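Fructooligosaccharide ABC transporter substrate-binding protein FusA (Streptococcus pneumoniae, PDB 5G5Y) binds short- and long-chain fructooligosaccharides such as kestose, nystose and inulin, preferring tetrasaccharides and larger, for import, as the solute-binding part of the FusABC-MsmK ABC transporter. Local coordinates at residues Leu58-His63 against Ser314-Leu319; Asp346-Ile351 against Arg375-Val380. All coordinates share one frame; numbering follows the deposited sequence.

Contact 1: residues Leu58-His63 against Ser314-Leu319; sequences LPDAIH and SVNKNL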
loop_
_atom_site.group_PDB
_atom_site.type_symbol
_atom_site.label_atom_id
_atom_site.label_comp_id
_atom_site.label_asym_id
_atom_site.label_seq_id
_atom_site.Cartn_x
_atom_site.Cartn_y
_atom_site.Cartn_z
ATOM N N LEU A 58 -26.186 -18.109 -2.039
ATOM C CA LEU A 58 -25.561 -16.933 -2.643
ATOM C C LEU A 58 -26.467 -15.714 -2.472
ATOM O O LEU A 58 -27.699 -15.808 -2.604
ATOM C CB LEU A 58 -25.263 -17.148 -4.128
ATOM C CG LEU A 58 -24.208 -18.210 -4.514
ATOM C CD1 LEU A 58 -24.064 -18.334 -6.026
ATOM C CD2 LEU A 58 -22.862 -17.882 -3.900
ATOM N N PRO A 59 -25.850 -14.545 -2.184
ATOM C CA PRO A 59 -26.587 -13.292 -2.198
ATOM C C PRO A 59 -26.688 -12.786 -3.642
ATOM O O PRO A 59 -26.175 -13.428 -4.542
ATOM C CB PRO A 59 -25.679 -12.383 -1.363
ATOM C CG PRO A 59 -24.318 -12.826 -1.704
ATOM C CD PRO A 59 -24.431 -14.332 -1.845
ATOM N N ASP A 60 -27.293 -11.624 -3.843
ATOM C CA ASP A 60 -27.319 -10.988 -5.187
ATOM C C ASP A 60 -25.928 -10.443 -5.568
ATOM O O ASP A 60 -25.580 -10.378 -6.754
ATOM C CB ASP A 60 -28.344 -9.874 -5.218
ATOM C CG ASP A 60 -29.754 -10.381 -5.139
ATOM O OD1 ASP A 60 -30.043 -11.352 -5.878
ATOM O OD2 ASP A 60 -30.562 -9.802 -4.354
ATOM N N ALA A 61 -25.144 -10.070 -4.548
ATOM C CA ALA A 61 -23.787 -9.516 -4.715
ATOM C C ALA A 61 -23.015 -9.647 -3.422
ATOM O O ALA A 61 -23.615 -9.782 -2.350
ATOM C CB ALA A 61 -23.852 -8.061 -5.102
ATOM N N ILE A 62 -21.676 -9.629 -3.520
ATOM C CA ILE A 62 -20.808 -9.662 -2.341
ATOM C C ILE A 62 -20.121 -8.290 -2.342
ATOM O O ILE A 62 -19.379 -7.975 -3.271
ATOM C CB ILE A 62 -19.789 -10.804 -2.427
ATOM C CG1 ILE A 62 -20.505 -12.154 -2.565
ATOM C CG2 ILE A 62 -18.855 -10.793 -1.212
ATOM C CD1 ILE A 62 -19.560 -13.322 -2.846
ATOM N N HIS A 63 -20.413 -7.500 -1.312
ATOM C CA HIS A 63 -19.987 -6.119 -1.135
ATOM C C HIS A 63 -18.798 -6.071 -0.182
ATOM O O HIS A 63 -18.774 -6.771 0.827
ATOM C CB HIS A 63 -21.169 -5.349 -0.606
ATOM C CG HIS A 63 -20.902 -3.947 -0.205
ATOM N ND1 HIS A 63 -20.499 -3.612 1.058
ATOM C CD2 HIS A 63 -21.073 -2.780 -0.868
ATOM C CE1 HIS A 63 -20.389 -2.298 1.158
ATOM N NE2 HIS A 63 -20.752 -1.769 0.007
ATOM N N SER A 314 -24.186 -15.166 -9.924
ATOM C CA SER A 314 -25.043 -15.771 -10.954
ATOM C C SER A 314 -26.521 -15.916 -10.594
ATOM O O SER A 314 -27.297 -16.276 -11.493
ATOM C CB SER A 314 -24.513 -17.164 -11.322
ATOM O OG SER A 314 -24.586 -17.989 -10.185
ATOM N N VAL A 315 -26.910 -15.669 -9.330
ATOM C CA VAL A 315 -28.328 -15.737 -8.912
ATOM C C VAL A 315 -29.042 -14.406 -8.939
ATOM O O VAL A 315 -30.226 -14.339 -8.656
ATOM C CB VAL A 315 -28.546 -16.410 -7.524
ATOM C CG1 VAL A 315 -28.006 -17.842 -7.528
ATOM C CG2 VAL A 315 -27.966 -15.606 -6.367
ATOM N N ASN A 316 -28.322 -13.332 -9.257
ATOM C CA ASN A 316 -28.895 -12.015 -9.274
ATOM C C ASN A 316 -29.838 -11.856 -10.470
ATOM O O ASN A 316 -29.415 -12.069 -11.595
ATOM C CB ASN A 316 -27.742 -11.002 -9.361
ATOM C CG ASN A 316 -28.202 -9.596 -9.179
ATOM O OD1 ASN A 316 -29.286 -9.200 -9.680
ATOM N ND2 ASN A 316 -27.401 -8.813 -8.465
ATOM N N LYS A 317 -31.098 -11.517 -10.221
ATOM C CA LYS A 317 -32.108 -11.375 -11.282
ATOM C C LYS A 317 -32.456 -9.907 -11.550
ATOM O O LYS A 317 -33.474 -9.613 -12.193
ATOM C CB LYS A 317 -33.412 -12.107 -10.888
ATOM C CG LYS A 317 -33.258 -13.541 -10.412
ATOM C CD LYS A 317 -32.973 -14.503 -11.553
ATOM C CE LYS A 317 -34.251 -15.081 -12.157
ATOM N NZ LYS A 317 -33.972 -16.055 -13.270
ATOM N N ASN A 318 -31.635 -8.981 -11.043
ATOM C CA ASN A 318 -31.930 -7.560 -11.081
ATOM C C ASN A 318 -30.623 -6.837 -11.428
ATOM O O ASN A 318 -30.155 -5.985 -10.662
ATOM C CB ASN A 318 -32.396 -7.070 -9.711
ATOM C CG ASN A 318 -33.698 -7.659 -9.282
ATOM O OD1 ASN A 318 -33.739 -8.557 -8.440
ATOM N ND2 ASN A 318 -34.779 -7.145 -9.833
ATOM N N LEU A 319 -30.049 -7.191 -12.566
ATOM C CA LEU A 319 -28.728 -6.691 -12.940
ATOM C C LEU A 319 -28.658 -5.200 -13.154
ATOM O O LEU A 319 -27.677 -4.552 -12.731
ATOM C CB LEU A 319 -28.175 -7.439 -14.132
ATOM C CG LEU A 319 -27.880 -8.909 -13.843
ATOM C CD1 LEU A 319 -27.384 -9.585 -15.124
ATOM C CD2 LEU A 319 -26.856 -9.103 -12.728
HETATM O O HOH W 1 -32.070 -10.839 -7.715
#
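Asn316 swings its side chain away from its own backbone N (chi1 -171°) and reaches across to Asp60, while Val315, with CG1 anti to the carbonyl carbon (chi1 -59°), has CG2 between backbone N and carbonyl carbon, against the Leu58-Pro59 backbone. The amide nitrogen of Asn316 gives the one direct hydrogen bond between the two segments: ND2 lies 2.9 Å from Asp60 O, with 150° at the hydrogen. It arrives from above the carbonyl plane, and the oxygen in turn sits somewhat off the plane of the amide. The same ND2 also bonds Thr322 OG1, on helix 319-329, while Asn316 OD1 accepts from the backbone N-H of Asn318, N to O 2.7 Å. This closes an Asx turn and, with bonds at both ends, fixes which way round the amide lies.

The bond ties the entry to an inner strand of a mixed sheet to the turn after an edge strand. Strand 61-63 pairs in parallel with strand 3-10 and antiparallel with strand 310-312, at one edge of the sheet, and residues 314-318 form the turn that leads from this last strand into helix 319-329. Asp60 stands just ahead of its strand, its carboxylate shared between two sides. OD2 accepts from the backbone N-H of Lys6, on strand 3-10. OD1 accepts a hydrogen bond from a water whose oxygen is 2.8 Å away, and that water accepts from the backbone N-H of Lys317 and donates to Asn318 OD1, so one molecule bridges the carboxylate to the turn.

The apolar part of the contact lies at the other end. Val315 CG2 sits 3.8 Å from Leu58 CB and comes to 3.4 Å from Pro59 O, an oxygen hydrogen-bonded to Thr313 OG1. Leu58 also packs on Ile53 of helix 45-55.

Contact 2: residues Asp346-Ile351 against Arg375-Val380; sequences DKQQNI and RQKTEV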
loop_
_atom_site.group_PDB
_atom_site.type_symbol
_atom_site.label_atom_id
_atom_site.label_comp_id
_atom_site.label_asym_id
_atom_site.label_seq_id
_atom_site.Cartn_x
_atom_site.Cartn_y
_atom_site.Cartn_z
ATOM N N ASP A 346 -26.174 13.998 14.520
ATOM C CA ASP A 346 -26.302 14.553 15.881
ATOM C C ASP A 346 -26.163 13.519 17.028
ATOM O O ASP A 346 -26.213 13.903 18.175
ATOM C CB ASP A 346 -27.601 15.367 16.026
ATOM C CG ASP A 346 -28.859 14.515 15.950
ATOM O OD1 ASP A 346 -28.768 13.269 15.925
ATOM O OD2 ASP A 346 -29.962 15.099 15.910
ATOM N N LYS A 347 -25.977 12.231 16.730
ATOM C CA LYS A 347 -25.871 11.185 17.772
ATOM C C LYS A 347 -24.449 10.705 18.070
ATOM O O LYS A 347 -24.232 9.957 19.026
ATOM C CB LYS A 347 -26.713 9.966 17.390
ATOM C CG LYS A 347 -28.170 10.254 17.038
ATOM C CD LYS A 347 -28.889 8.976 16.615
ATOM C CE LYS A 347 -30.377 9.174 16.381
ATOM N NZ LYS A 347 -30.714 9.834 15.077
ATOM N N GLN A 348 -23.486 11.084 17.225
ATOM C CA GLN A 348 -22.072 10.792 17.458
ATOM C C GLN A 348 -21.229 11.772 16.633
ATOM O O GLN A 348 -21.769 12.580 15.885
ATOM C CB GLN A 348 -21.715 9.309 17.137
ATOM C CG GLN A 348 -21.705 8.961 15.654
ATOM C CD GLN A 348 -21.684 7.467 15.304
ATOM O OE1 GLN A 348 -22.190 7.070 14.245
ATOM N NE2 GLN A 348 -21.086 6.654 16.138
ATOM N N GLN A 349 -19.912 11.708 16.805
ATOM C CA GLN A 349 -19.003 12.574 16.088
ATOM C C GLN A 349 -19.048 12.293 14.573
ATOM O O GLN A 349 -19.559 11.263 14.145
ATOM C CB GLN A 349 -17.586 12.414 16.627
ATOM C CG GLN A 349 -17.365 13.147 17.939
ATOM C CD GLN A 349 -15.925 13.082 18.363
ATOM O OE1 GLN A 349 -15.062 13.753 17.780
ATOM N NE2 GLN A 349 -15.639 12.270 19.371
ATOM N N ASN A 350 -18.513 13.224 13.799
ATOM C CA ASN A 350 -18.489 13.144 12.318
ATOM C C ASN A 350 -17.090 13.332 11.767
ATOM O O ASN A 350 -16.377 14.218 12.186
ATOM C CB ASN A 350 -19.388 14.201 11.709
ATOM C CG ASN A 350 -20.865 13.978 12.046
ATOM O OD1 ASN A 350 -21.556 13.176 11.418
ATOM N ND2 ASN A 350 -21.351 14.699 13.064
ATOM N N ILE A 351 -16.706 12.486 10.819
ATOM C CA ILE A 351 -15.430 12.651 10.112
ATOM C C ILE A 351 -15.409 13.970 9.311
ATOM O O ILE A 351 -14.380 14.684 9.238
ATOM C CB ILE A 351 -15.151 11.425 9.209
ATOM C CG1 ILE A 351 -14.962 10.172 10.050
ATOM C CG2 ILE A 351 -13.952 11.667 8.285
ATOM C CD1 ILE A 351 -13.679 10.122 10.859
ATOM N N ARG A 375 -13.987 6.088 12.074
ATOM C CA ARG A 375 -13.989 5.695 10.657
ATOM C C ARG A 375 -14.617 4.289 10.519
ATOM O O ARG A 375 -15.529 4.069 9.708
ATOM C CB ARG A 375 -12.597 5.715 10.064
ATOM C CG ARG A 375 -12.606 5.274 8.612
ATOM C CD ARG A 375 -11.210 5.112 8.029
ATOM N NE ARG A 375 -11.302 4.713 6.614
ATOM C CZ ARG A 375 -10.254 4.549 5.797
ATOM N NH1 ARG A 375 -9.022 4.755 6.233
ATOM N NH2 ARG A 375 -10.434 4.194 4.528
ATOM N N GLN A 376 -14.146 3.360 11.338
ATOM C CA GLN A 376 -14.667 1.985 11.332
ATOM C C GLN A 376 -16.152 1.900 11.625
ATOM O O GLN A 376 -16.814 1.017 11.112
ATOM C CB GLN A 376 -13.941 1.117 12.345
ATOM C CG GLN A 376 -12.584 0.623 11.958
ATOM C CD GLN A 376 -11.908 0.105 13.208
ATOM O OE1 GLN A 376 -12.237 -0.991 13.671
ATOM N NE2 GLN A 376 -11.059 0.940 13.837
ATOM N N LYS A 377 -16.651 2.794 12.481
ATOM C CA LYS A 377 -18.061 2.829 12.824
ATOM C C LYS A 377 -18.968 3.400 11.748
ATOM O O LYS A 377 -20.160 3.078 11.742
ATOM C CB LYS A 377 -18.294 3.616 14.126
ATOM C CG LYS A 377 -17.694 2.998 15.371
ATOM C CD LYS A 377 -18.012 3.928 16.549
ATOM C CE LYS A 377 -17.374 3.522 17.852
ATOM N NZ LYS A 377 -17.516 4.629 18.841
ATOM N N THR A 378 -18.416 4.230 10.843
ATOM C CA THR A 378 -19.221 5.081 9.943
ATOM C C THR A 378 -18.962 4.904 8.438
ATOM O O THR A 378 -19.836 5.237 7.645
ATOM C CB THR A 378 -19.105 6.581 10.333
ATOM O OG1 THR A 378 -17.767 7.082 10.164
ATOM C CG2 THR A 378 -19.545 6.782 11.829
ATOM N N GLU A 379 -17.770 4.437 8.060
ATOM C CA GLU A 379 -17.450 4.113 6.669
ATOM C C GLU A 379 -18.254 2.897 6.210
ATOM O O GLU A 379 -18.776 2.119 7.025
ATOM C CB GLU A 379 -15.941 3.777 6.500
ATOM C CG GLU A 379 -15.577 2.383 7.010
ATOM C CD GLU A 379 -14.069 2.125 7.147
ATOM O OE1 GLU A 379 -13.279 2.671 6.354
ATOM O OE2 GLU A 379 -13.667 1.368 8.065
ATOM N N VAL A 380 -18.318 2.681 4.902
ATOM C CA VAL A 380 -18.925 1.467 4.392
ATOM C C VAL A 380 -18.032 0.604 3.526
ATOM O O VAL A 380 -18.382 -0.556 3.282
ATOM C CB VAL A 380 -20.269 1.741 3.646
ATOM C CG1 VAL A 380 -21.189 2.677 4.464
ATOM C CG2 VAL A 380 -20.042 2.348 2.320
HETATM O O HOH W 2 -22.425 4.445 12.643
HETATM O O HOH W 3 -18.335 9.911 10.194
#
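Gln348 meets the side chain of Thr378 from the opposite direction, its OE1 3.6 Å from the CG2 methyl, while its NE2 passes Lys377 CD at 4.1 Å. With chi1 at 72°, CG lies between backbone N and carbonyl carbon, and the extended remainder carries the amide to the end of helix 370-378. No direct hydrogen bond crosses here; two waters do the joining. One donates to Gln348 OE1 and to Lys377 O, the latter at 2.8 Å. The other accepts from Ile351 N and donates to Thr378 OG1 at 2.9 Å; that hydroxyl is also bonded to Leu374 O, one turn back in the helix. Beside this water Ile351 leans in, CG1 4.2 Å from Thr378 OG1, and also packs on Leu374.

The helix ends here, with Arg375 O accepting from the backbone nitrogens of both Thr378 and Glu379. A salt bridge, 2.9 Å from Arg375 NE to Glu379 OE1 but weak as a hydrogen bond, with 124° at the hydrogen, links two substrate-binding residues. Arg375 also lies close to Trp340 and Glu123, which bind substrate too. Loop 346-351 thus lies against the helix end that carries part of the fructooligosaccharide-binding site.

Overall arrangement
Along the chain the two contacts come in series: residues 58-63 and 314-319 close contact 1 before 346-351 and 375-380 open contact 2. The first spans 250 intervening residues, the second only 23. Their centres lie 28 Å apart, yet they touch where His63 CE1, at the end of strand 61-63, packs 3.4 Å from Val380 O, just past helix 370-378. Contact 1 joins the four-stranded mixed sheet to the turn before helix 319-329, away from the sugar site and the calcium sites; contact 2 borders the sugar site. Strand 61-63 thus runs from the turn side of the sheet toward the segment that carries substrate-binding Arg375 and Glu379.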